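Local coordinates for putative metalloprotease II (Bacteroides fragilis, PDB 4ON1), which probably cleaves proteins at internal peptide bonds as an extracellular zinc-dependent endopeptidase related to fragilysin, at residues Thr202-Leu207 with Lys243-Asp248; Pro283-Arg288 with Val318-Thr323; Gln279-Tyr284 with Asn310-Asn315; Asn85-Gln90 with Ile220-Gln225. All coordinates share one frame; numbering follows the deposited sequence.

Contact 1: Thr202-Leu207 with Lys243-Asp248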
# COMPACT_ATOMS: atom_id res chain seq x y z
N THR A 202 3.30 -14.62 13.17
CA THR A 202 3.83 -13.83 12.06
C THR A 202 3.05 -14.11 10.79
O THR A 202 2.96 -15.24 10.33
CB THR A 202 5.32 -14.13 11.81
OG1 THR A 202 6.09 -13.74 12.95
CG2 THR A 202 5.82 -13.36 10.60
N LEU A 203 2.45 -13.07 10.22
CA LEU A 203 1.80 -13.17 8.93
C LEU A 203 2.70 -12.55 7.87
O LEU A 203 2.97 -11.35 7.91
CB LEU A 203 0.43 -12.48 8.96
CG LEU A 203 -0.42 -12.55 7.69
CD1 LEU A 203 -0.57 -13.99 7.21
CD2 LEU A 203 -1.78 -11.93 7.95
N GLU A 204 3.19 -13.37 6.94
CA GLU A 204 4.07 -12.86 5.88
C GLU A 204 3.38 -12.81 4.53
O GLU A 204 2.93 -13.84 4.02
CB GLU A 204 5.35 -13.70 5.76
CG GLU A 204 6.30 -13.21 4.65
CD GLU A 204 7.58 -14.03 4.54
OE1 GLU A 204 7.65 -15.13 5.12
OE2 GLU A 204 8.53 -13.56 3.88
N PHE A 205 3.27 -11.61 3.96
CA PHE A 205 2.73 -11.45 2.61
C PHE A 205 3.85 -11.46 1.59
O PHE A 205 4.81 -10.70 1.71
CB PHE A 205 1.93 -10.16 2.49
CG PHE A 205 0.71 -10.13 3.34
CD1 PHE A 205 -0.45 -10.78 2.93
CD2 PHE A 205 0.72 -9.48 4.57
CE1 PHE A 205 -1.58 -10.77 3.73
CE2 PHE A 205 -0.41 -9.47 5.38
CZ PHE A 205 -1.56 -10.11 4.95
N MET A 206 3.71 -12.32 0.58
CA MET A 206 4.66 -12.35 -0.52
C MET A 206 4.11 -11.51 -1.66
O MET A 206 3.14 -11.87 -2.32
CB MET A 206 4.91 -13.79 -0.99
CG MET A 206 5.37 -14.74 0.11
SD MET A 206 7.04 -14.36 0.68
CE MET A 206 8.00 -14.99 -0.71
N LEU A 207 4.74 -10.36 -1.88
CA LEU A 207 4.26 -9.41 -2.87
C LEU A 207 5.09 -9.55 -4.13
O LEU A 207 6.28 -9.21 -4.16
CB LEU A 207 4.30 -7.99 -2.32
CG LEU A 207 3.59 -7.82 -0.97
CD1 LEU A 207 3.69 -6.39 -0.49
CD2 LEU A 207 2.14 -8.20 -1.08
N LYS A 243 4.79 -9.25 8.03
CA LYS A 243 5.99 -9.13 7.22
C LYS A 243 5.56 -9.02 5.77
O LYS A 243 4.71 -9.79 5.31
CB LYS A 243 6.92 -10.32 7.46
CG LYS A 243 8.23 -10.27 6.68
CD LYS A 243 9.06 -11.52 6.97
CE LYS A 243 10.40 -11.48 6.24
NZ LYS A 243 11.32 -12.56 6.70
N TYR A 244 6.13 -8.05 5.05
CA TYR A 244 5.86 -7.91 3.62
C TYR A 244 7.13 -8.17 2.83
O TYR A 244 8.11 -7.44 2.98
CB TYR A 244 5.33 -6.51 3.29
CG TYR A 244 4.13 -6.08 4.10
CD1 TYR A 244 2.84 -6.31 3.64
CD2 TYR A 244 4.28 -5.41 5.31
CE1 TYR A 244 1.73 -5.91 4.38
CE2 TYR A 244 3.18 -5.00 6.05
CZ TYR A 244 1.91 -5.25 5.57
OH TYR A 244 0.81 -4.84 6.30
N THR A 245 7.13 -9.21 2.01
CA THR A 245 8.31 -9.56 1.23
C THR A 245 8.05 -9.25 -0.24
O THR A 245 7.19 -9.85 -0.87
CB THR A 245 8.69 -11.04 1.41
OG1 THR A 245 9.04 -11.24 2.78
CG2 THR A 245 9.87 -11.41 0.53
N ILE A 246 8.77 -8.26 -0.76
CA ILE A 246 8.58 -7.82 -2.13
C ILE A 246 9.62 -8.44 -3.05
O ILE A 246 10.82 -8.25 -2.87
CB ILE A 246 8.68 -6.27 -2.23
CG1 ILE A 246 7.65 -5.60 -1.32
CG2 ILE A 246 8.49 -5.81 -3.69
CD1 ILE A 246 8.00 -4.14 -1.00
N LYS A 247 9.15 -9.18 -4.05
CA LYS A 247 10.05 -9.88 -4.98
C LYS A 247 9.73 -9.59 -6.43
O LYS A 247 8.57 -9.44 -6.80
CB LYS A 247 9.98 -11.39 -4.76
CG LYS A 247 10.25 -11.85 -3.34
CD LYS A 247 10.11 -13.37 -3.23
CE LYS A 247 11.19 -14.09 -4.02
NZ LYS A 247 12.56 -13.70 -3.57
N ASP A 248 10.77 -9.51 -7.26
CA ASP A 248 10.57 -9.52 -8.70
C ASP A 248 10.28 -10.93 -9.20
O ASP A 248 10.65 -11.91 -8.55
CB ASP A 248 11.78 -8.94 -9.44
CG ASP A 248 11.93 -7.44 -9.24
OD1 ASP A 248 11.08 -6.69 -9.76
OD2 ASP A 248 12.89 -7.02 -8.57
O HOH W 1 10.53 -14.91 6.11
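Glu204 and Lys243 lie side by side where strands 202-207 and 243-248 run parallel in the twisted sheet of a metzincin-type catalytic domain. Both chains are extended and point the same way, CG anti to the backbone N. The methylenes of Lys243 follow the stem of Glu204, yet NZ of Lys243 stays 4.1 Å from OE2 of Glu204, too far for a salt bridge. A water accepts from Lys243 NZ and donates to Glu204 OE1, which pairs with Lys282. OE2 of Glu204 takes a bond from OG1 of Thr245 at 2.6 Å on its anti lone pair, so both oxygens are held. Met206 continues this face: its SD rests 3.8 Å from CB of Thr245, and its bent chain carries CE to CD of Lys247.

Phe205 and Tyr244 extend from the reverse face. Their rings are nearly parallel, 18° apart, but offset so that little of one lies over the other; CD2 of Phe205 approaches CE1 of Tyr244 to 3.7 Å. Helix 217-230 packs on Leu207, Tyr244 and Ile246 here, and Thr228 binds the hydroxyl of Tyr244. Five backbone bonds join the strands, the straightest from Thr245 N to Phe205 O at 2.8 Å and 177°.

Contact 2: Pro283-Arg288 with Val318-Thr323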
# COMPACT_ATOMS: atom_id res chain seq x y z
N PRO A 283 0.33 -16.14 1.85
CA PRO A 283 -0.47 -15.39 0.87
C PRO A 283 0.44 -14.77 -0.16
O PRO A 283 1.43 -14.15 0.22
CB PRO A 283 -1.16 -14.30 1.71
CG PRO A 283 -0.97 -14.72 3.15
CD PRO A 283 0.31 -15.50 3.18
N TYR A 284 0.11 -14.93 -1.44
CA TYR A 284 0.87 -14.32 -2.52
C TYR A 284 0.02 -13.34 -3.30
O TYR A 284 -1.08 -13.69 -3.71
CB TYR A 284 1.42 -15.39 -3.47
CG TYR A 284 2.60 -16.16 -2.94
CD1 TYR A 284 2.43 -17.15 -1.99
CD2 TYR A 284 3.88 -15.92 -3.42
CE1 TYR A 284 3.51 -17.87 -1.51
CE2 TYR A 284 4.96 -16.63 -2.95
CZ TYR A 284 4.77 -17.60 -2.00
OH TYR A 284 5.85 -18.31 -1.53
N ILE A 285 0.52 -12.12 -3.51
CA ILE A 285 -0.24 -11.16 -4.30
C ILE A 285 0.59 -10.64 -5.48
O ILE A 285 1.71 -10.17 -5.30
CB ILE A 285 -0.73 -9.98 -3.44
CG1 ILE A 285 -1.64 -10.49 -2.32
CG2 ILE A 285 -1.53 -9.00 -4.29
CD1 ILE A 285 -0.99 -10.44 -0.97
N LEU A 286 0.03 -10.76 -6.68
CA LEU A 286 0.67 -10.25 -7.89
C LEU A 286 0.38 -8.77 -8.08
O LEU A 286 -0.78 -8.35 -8.03
CB LEU A 286 0.20 -11.03 -9.13
CG LEU A 286 0.83 -10.63 -10.46
CD1 LEU A 286 2.30 -11.02 -10.49
CD2 LEU A 286 0.08 -11.26 -11.63
N LEU A 287 1.43 -7.98 -8.32
CA LEU A 287 1.29 -6.54 -8.42
C LEU A 287 1.63 -5.98 -9.80
O LEU A 287 2.68 -6.28 -10.37
CB LEU A 287 2.17 -5.85 -7.37
CG LEU A 287 1.95 -6.26 -5.91
CD1 LEU A 287 2.89 -5.49 -4.98
CD2 LEU A 287 0.51 -6.01 -5.51
N ARG A 288 0.74 -5.14 -10.33
CA ARG A 288 1.00 -4.41 -11.57
C ARG A 288 0.52 -2.99 -11.40
O ARG A 288 -0.29 -2.71 -10.51
CB ARG A 288 0.30 -5.06 -12.76
CG ARG A 288 -1.21 -5.12 -12.58
CD ARG A 288 -1.94 -5.29 -13.90
NE ARG A 288 -1.41 -6.40 -14.70
CZ ARG A 288 -1.95 -6.83 -15.83
NH1 ARG A 288 -3.07 -6.27 -16.28
NH2 ARG A 288 -1.40 -7.83 -16.50
N VAL A 318 -3.69 -19.57 -1.46
CA VAL A 318 -4.04 -18.24 -0.97
C VAL A 318 -3.31 -17.18 -1.78
O VAL A 318 -2.11 -16.98 -1.62
CB VAL A 318 -3.71 -18.05 0.53
CG1 VAL A 318 -4.05 -16.63 0.98
CG2 VAL A 318 -4.45 -19.07 1.37
N ALA A 319 -4.03 -16.52 -2.67
CA ALA A 319 -3.41 -15.58 -3.58
C ALA A 319 -4.38 -14.52 -4.03
O ALA A 319 -5.60 -14.66 -3.90
CB ALA A 319 -2.83 -16.31 -4.80
N ALA A 320 -3.82 -13.44 -4.55
CA ALA A 320 -4.62 -12.37 -5.11
C ALA A 320 -3.82 -11.67 -6.19
O ALA A 320 -2.62 -11.90 -6.34
CB ALA A 320 -5.05 -11.39 -4.04
N ILE A 321 -4.49 -10.82 -6.95
CA ILE A 321 -3.81 -9.90 -7.84
C ILE A 321 -4.29 -8.50 -7.46
O ILE A 321 -5.43 -8.33 -7.01
CB ILE A 321 -4.10 -10.23 -9.30
CG1 ILE A 321 -5.58 -10.01 -9.61
CG2 ILE A 321 -3.77 -11.69 -9.60
CD1 ILE A 321 -5.97 -10.47 -11.01
N SER A 322 -3.43 -7.51 -7.62
CA SER A 322 -3.78 -6.16 -7.21
C SER A 322 -3.05 -5.11 -8.02
O SER A 322 -1.86 -5.25 -8.30
CB SER A 322 -3.48 -5.96 -5.73
OG SER A 322 -3.85 -4.64 -5.33
N THR A 323 -3.76 -4.04 -8.36
CA THR A 323 -3.11 -2.85 -8.91
C THR A 323 -2.31 -2.17 -7.80
O THR A 323 -2.58 -2.37 -6.61
CB THR A 323 -4.14 -1.87 -9.49
OG1 THR A 323 -3.46 -0.83 -10.23
CG2 THR A 323 -4.98 -1.26 -8.37
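With chi1 at -60°, Ile285 spreads its two branches along strand 319-323, the parallel neighbour of strand 284-288 in the metzincin sheet, on the face it shares with Ala320 and Ser322: CG1, anti to the carbonyl carbon, turns toward Ala320, while CG2, anti to the backbone N, reaches Ser322. These contacts are both 3.9 Å, Ile285 CG1 to Ala320 CB and Ile285 CG2 to Ser322 CB. Leu287, also with CG anti to its carbonyl carbon, brings CD2 to 4.0 Å from the same CB of Ser322.

Antiparallel strand 299-301 lies beyond. Helix 331-340, which carries the zinc ligands His334 and His338, packs on the Ile285 and Ser322 face; the side chain of Ala320 is about 8 Å from that of His338. OG of Ser322 donates to O of its neighbour Thr323.

On the opposite face CB of Leu286 meets CG2 of Ile321 at 4.1 Å, and helix 259-271 covers Leu286, Tyr284 and Ala319. Arg288 salt-bridges Glu210, donates from NH1 to O of Thr291 and makes a cation-pi contact with Trp292. The backbone ladder slackens at this end: Leu286 O receives Ser322 N at 2.8 Å, whereas Arg288 N reaches Ser322 O only weakly, at 3.3 Å.

Contact 3: Gln279-Tyr284 with Asn310-Asn315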
# COMPACT_ATOMS: atom_id res chain seq x y z
N GLN A 279 7.63 -22.48 0.01
CA GLN A 279 6.96 -21.37 0.68
C GLN A 279 5.50 -21.27 0.25
O GLN A 279 4.97 -20.17 0.05
CB GLN A 279 7.69 -20.05 0.40
CG GLN A 279 9.18 -20.06 0.73
CD GLN A 279 9.81 -18.69 0.57
OE1 GLN A 279 9.35 -17.71 1.16
NE2 GLN A 279 10.85 -18.61 -0.24
N ASP A 280 4.85 -22.42 0.14
CA ASP A 280 3.52 -22.50 -0.45
C ASP A 280 2.37 -22.18 0.51
O ASP A 280 1.20 -22.15 0.11
CB ASP A 280 3.33 -23.91 -1.03
CG ASP A 280 3.43 -24.99 0.03
OD1 ASP A 280 4.54 -25.16 0.59
OD2 ASP A 280 2.42 -25.68 0.29
N LYS A 281 2.70 -21.92 1.77
CA LYS A 281 1.68 -21.70 2.80
C LYS A 281 1.59 -20.25 3.23
O LYS A 281 1.18 -19.95 4.35
CB LYS A 281 1.97 -22.59 4.01
CG LYS A 281 1.90 -24.08 3.70
CD LYS A 281 2.22 -24.88 4.96
CE LYS A 281 1.74 -26.32 4.85
NZ LYS A 281 2.02 -27.06 6.12
N LYS A 282 1.95 -19.35 2.32
CA LYS A 282 1.86 -17.91 2.56
C LYS A 282 0.93 -17.29 1.53
O LYS A 282 0.76 -17.85 0.45
CB LYS A 282 3.24 -17.24 2.47
CG LYS A 282 4.30 -17.83 3.38
CD LYS A 282 5.65 -17.17 3.10
CE LYS A 282 6.79 -17.91 3.78
NZ LYS A 282 8.10 -17.29 3.44
N PRO A 283 0.33 -16.14 1.85
CA PRO A 283 -0.47 -15.39 0.87
C PRO A 283 0.44 -14.77 -0.16
O PRO A 283 1.43 -14.15 0.22
CB PRO A 283 -1.16 -14.30 1.71
CG PRO A 283 -0.97 -14.72 3.15
CD PRO A 283 0.31 -15.50 3.18
N TYR A 284 0.11 -14.93 -1.44
CA TYR A 284 0.87 -14.32 -2.52
C TYR A 284 0.02 -13.34 -3.30
O TYR A 284 -1.08 -13.69 -3.71
CB TYR A 284 1.42 -15.39 -3.47
CG TYR A 284 2.60 -16.16 -2.94
CD1 TYR A 284 2.43 -17.15 -1.99
CD2 TYR A 284 3.88 -15.92 -3.42
CE1 TYR A 284 3.51 -17.87 -1.51
CE2 TYR A 284 4.96 -16.63 -2.95
CZ TYR A 284 4.77 -17.60 -2.00
OH TYR A 284 5.85 -18.31 -1.53
N ASN A 310 -3.03 -20.90 12.24
CA ASN A 310 -2.68 -22.16 12.88
C ASN A 310 -2.61 -23.32 11.89
O ASN A 310 -1.74 -24.18 12.00
CB ASN A 310 -3.67 -22.48 13.99
CG ASN A 310 -3.54 -21.54 15.16
OD1 ASN A 310 -2.44 -21.28 15.64
ND2 ASN A 310 -4.67 -21.02 15.63
N ASN A 311 -3.53 -23.34 10.94
CA ASN A 311 -3.49 -24.34 9.88
C ASN A 311 -3.58 -23.70 8.50
O ASN A 311 -4.63 -23.78 7.86
CB ASN A 311 -4.60 -25.36 10.09
CG ASN A 311 -4.48 -26.08 11.42
OD1 ASN A 311 -3.73 -27.05 11.55
ND2 ASN A 311 -5.20 -25.59 12.42
N PRO A 312 -2.49 -23.08 8.05
CA PRO A 312 -2.50 -22.37 6.76
C PRO A 312 -2.73 -23.32 5.60
O PRO A 312 -2.25 -24.45 5.62
CB PRO A 312 -1.11 -21.74 6.68
CG PRO A 312 -0.26 -22.57 7.60
CD PRO A 312 -1.18 -22.96 8.72
N ARG A 313 -3.49 -22.86 4.62
CA ARG A 313 -3.63 -23.56 3.35
C ARG A 313 -2.30 -23.60 2.60
O ARG A 313 -1.47 -22.70 2.75
CB ARG A 313 -4.70 -22.89 2.51
CG ARG A 313 -6.08 -23.01 3.14
CD ARG A 313 -7.09 -22.13 2.46
NE ARG A 313 -7.17 -22.45 1.04
CZ ARG A 313 -8.04 -23.32 0.52
NH1 ARG A 313 -8.88 -23.96 1.31
NH2 ARG A 313 -8.04 -23.54 -0.78
N GLY A 314 -2.09 -24.65 1.81
CA GLY A 314 -0.84 -24.82 1.09
C GLY A 314 -0.99 -24.72 -0.42
O GLY A 314 -2.02 -24.26 -0.92
N ASN A 315 0.06 -25.11 -1.14
CA ASN A 315 0.07 -25.14 -2.61
C ASN A 315 -0.35 -23.81 -3.24
O ASN A 315 -1.04 -23.80 -4.26
CB ASN A 315 -0.85 -26.27 -3.12
CG ASN A 315 -0.64 -26.55 -4.61
OD1 ASN A 315 -1.60 -26.65 -5.38
ND2 ASN A 315 0.62 -26.65 -5.01
O HOH W 2 -0.96 -26.14 7.52
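Asp280 grips the backbone of Asn315: its OD2 accepts the amide N of Asn315 at 2.8 Å, almost straight at 172°, through the lone pair facing away from OD1. A chi1 of 61° places CG of Asp280 between its backbone N and carbonyl carbon. One residue along, CA of Lys281 comes 3.3 Å from O of Arg313 in a CA-H...O contact, and its aliphatic stem passes alongside Gly314, with CG 3.9 Å from the glycine CA. The Pro312 ring lies next to it, its CB 3.7 Å from O of Lys281. A water receives a weak bond from NZ of Lys281 and donates to O of Pro312.

Loops 279-284 and 310-315 lead into the parallel strands 284-288 and 319-323 of the catalytic-domain sheet, but where they touch their nearest residues pair in the opposite sense, Asp280 by Asn315 and Lys281 by Gly314.

Behind Asp280, loop 279-284 folds back on itself. The hydroxyl of Tyr284 donates to O of Gln279 at 2.6 Å, meeting it at the ring edge though from above the carbonyl plane. NZ of Lys282 binds OE1 of Gln279. Arg271 ties loop 310-315 to its surroundings by binding O of Asn315.

Contact 4: Asn85-Gln90 with Ile220-Gln225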
# COMPACT_ATOMS: atom_id res chain seq x y z
N ASN A 85 1.55 9.94 7.29
CA ASN A 85 2.34 8.73 7.14
C ASN A 85 3.61 9.05 6.37
O ASN A 85 3.63 10.00 5.59
CB ASN A 85 1.57 7.63 6.41
CG ASN A 85 0.45 7.02 7.25
OD1 ASN A 85 -0.73 7.20 6.94
ND2 ASN A 85 0.83 6.32 8.31
N ALA A 86 4.65 8.25 6.58
CA ALA A 86 5.88 8.39 5.81
C ALA A 86 6.50 7.03 5.59
O ALA A 86 6.22 6.08 6.32
CB ALA A 86 6.87 9.32 6.52
N ILE A 87 7.34 6.95 4.56
CA ILE A 87 8.05 5.73 4.21
C ILE A 87 9.52 6.05 3.99
O ILE A 87 9.83 7.01 3.30
CB ILE A 87 7.45 5.11 2.94
CG1 ILE A 87 5.95 4.84 3.15
CG2 ILE A 87 8.17 3.83 2.57
CD1 ILE A 87 5.22 4.39 1.90
N LEU A 88 10.42 5.25 4.57
CA LEU A 88 11.84 5.41 4.29
C LEU A 88 12.42 4.15 3.68
O LEU A 88 12.48 3.11 4.32
CB LEU A 88 12.63 5.76 5.56
CG LEU A 88 14.15 5.79 5.31
CD1 LEU A 88 14.54 6.81 4.23
CD2 LEU A 88 14.91 6.07 6.59
N SER A 89 12.82 4.27 2.42
CA SER A 89 13.56 3.21 1.75
C SER A 89 14.96 3.72 1.46
O SER A 89 15.20 4.92 1.51
CB SER A 89 12.87 2.80 0.45
OG SER A 89 13.75 2.12 -0.42
N GLN A 90 15.88 2.82 1.15
CA GLN A 90 17.22 3.25 0.79
C GLN A 90 17.24 3.93 -0.58
O GLN A 90 18.19 4.65 -0.91
CB GLN A 90 18.20 2.07 0.82
CG GLN A 90 18.46 1.58 2.24
CD GLN A 90 19.41 0.40 2.29
OE1 GLN A 90 20.09 0.09 1.31
NE2 GLN A 90 19.48 -0.24 3.45
N ILE A 220 4.13 0.48 -4.19
CA ILE A 220 4.00 -0.79 -3.50
C ILE A 220 4.01 -0.59 -1.99
O ILE A 220 3.17 -1.13 -1.27
CB ILE A 220 5.12 -1.76 -3.91
CG1 ILE A 220 5.01 -2.06 -5.41
CG2 ILE A 220 5.03 -3.06 -3.12
CD1 ILE A 220 6.18 -2.87 -5.97
N THR A 221 4.96 0.21 -1.50
CA THR A 221 5.05 0.41 -0.06
C THR A 221 3.97 1.38 0.43
O THR A 221 3.57 1.31 1.59
CB THR A 221 6.45 0.89 0.36
OG1 THR A 221 6.84 2.01 -0.45
CG2 THR A 221 7.46 -0.26 0.16
N SER A 222 3.47 2.25 -0.44
CA SER A 222 2.29 3.04 -0.08
C SER A 222 1.06 2.14 0.08
O SER A 222 0.26 2.34 0.99
CB SER A 222 1.99 4.12 -1.13
OG SER A 222 3.01 5.11 -1.14
N GLN A 223 0.91 1.15 -0.80
CA GLN A 223 -0.17 0.17 -0.65
C GLN A 223 -0.02 -0.63 0.64
O GLN A 223 -1.01 -0.92 1.32
CB GLN A 223 -0.20 -0.80 -1.84
CG GLN A 223 -0.53 -0.17 -3.19
CD GLN A 223 -2.02 -0.03 -3.42
OE1 GLN A 223 -2.82 -0.73 -2.79
NE2 GLN A 223 -2.41 0.85 -4.34
N ILE A 224 1.22 -0.97 0.97
CA ILE A 224 1.54 -1.73 2.17
C ILE A 224 1.20 -0.95 3.43
O ILE A 224 0.71 -1.51 4.42
CB ILE A 224 3.04 -2.09 2.22
CG1 ILE A 224 3.35 -3.23 1.25
CG2 ILE A 224 3.47 -2.47 3.61
CD1 ILE A 224 4.85 -3.44 1.06
N GLN A 225 1.46 0.35 3.39
CA GLN A 225 1.15 1.23 4.51
C GLN A 225 -0.35 1.16 4.83
O GLN A 225 -0.74 1.08 5.99
CB GLN A 225 1.58 2.65 4.17
CG GLN A 225 1.24 3.68 5.21
CD GLN A 225 2.45 4.07 6.02
OE1 GLN A 225 3.30 4.86 5.56
NE2 GLN A 225 2.56 3.52 7.22
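Van der Waals contact centres on Ile87, whose side chain leaves strand 85-88 and lies against helix backbone and hydroxyls at Thr221 and Ser222. Its CD1 lies 3.5 Å from O of Thr221 and 3.8 Å from OG of Ser222, and its CG2 is 4.1 Å from CB of Thr221. The carbonyl that the methyl touches already accepts the helical bond from N of Gln225, while the two hydroxyls have other partners: Thr221 OG1 binds Tyr92 OH and Ser222 OG binds the carbonyl of His218. With chi1 at -57°, CG1 of Ile87 stands anti to its carbonyl carbon, which, with an extended chi2, carries CD1 to the backbone of Thr221 and Ser222.

Amide stacking comes second. The side-chain amides of Asn85 and Gln225 lie one over the other, planes 30° apart, with CG of Asn85 3.8 Å from CD of Gln225.

The strand belongs to the fragilysin-type N-terminal domain, and helix 217-230 lies on the metzincin sheet like the backing helix of that fold. Ile87 thus meets groups already engaged within the helix or with Tyr92, neutral amides stack beside it, and no charged group takes part between these segments.

Contacts 1, 2 and 4 are buried, whereas contact 3 lies at the surface. Contacts 1 and 2 are parallel strand pairs of one catalytic-domain sheet, joined because strands 201-209 and 284-288 are neighbours: Met206 N and O probably bond to Pro283 O and Ile285 N. Contact 3 shares Pro283 and Tyr284 with contact 2 and trades a regular ladder for a single carboxylate-to-amide bond and a water. Contact 4 joins a strand of the N-terminal domain to helix 217-230, whose Ile224 packs on Leu207 and Tyr244 of contact 1. Charged groups and waters mark contacts 1 and 3, contact 2 combines a backbone ladder with small apolar contacts, and contact 4 sets one isoleucine beside stacked amides.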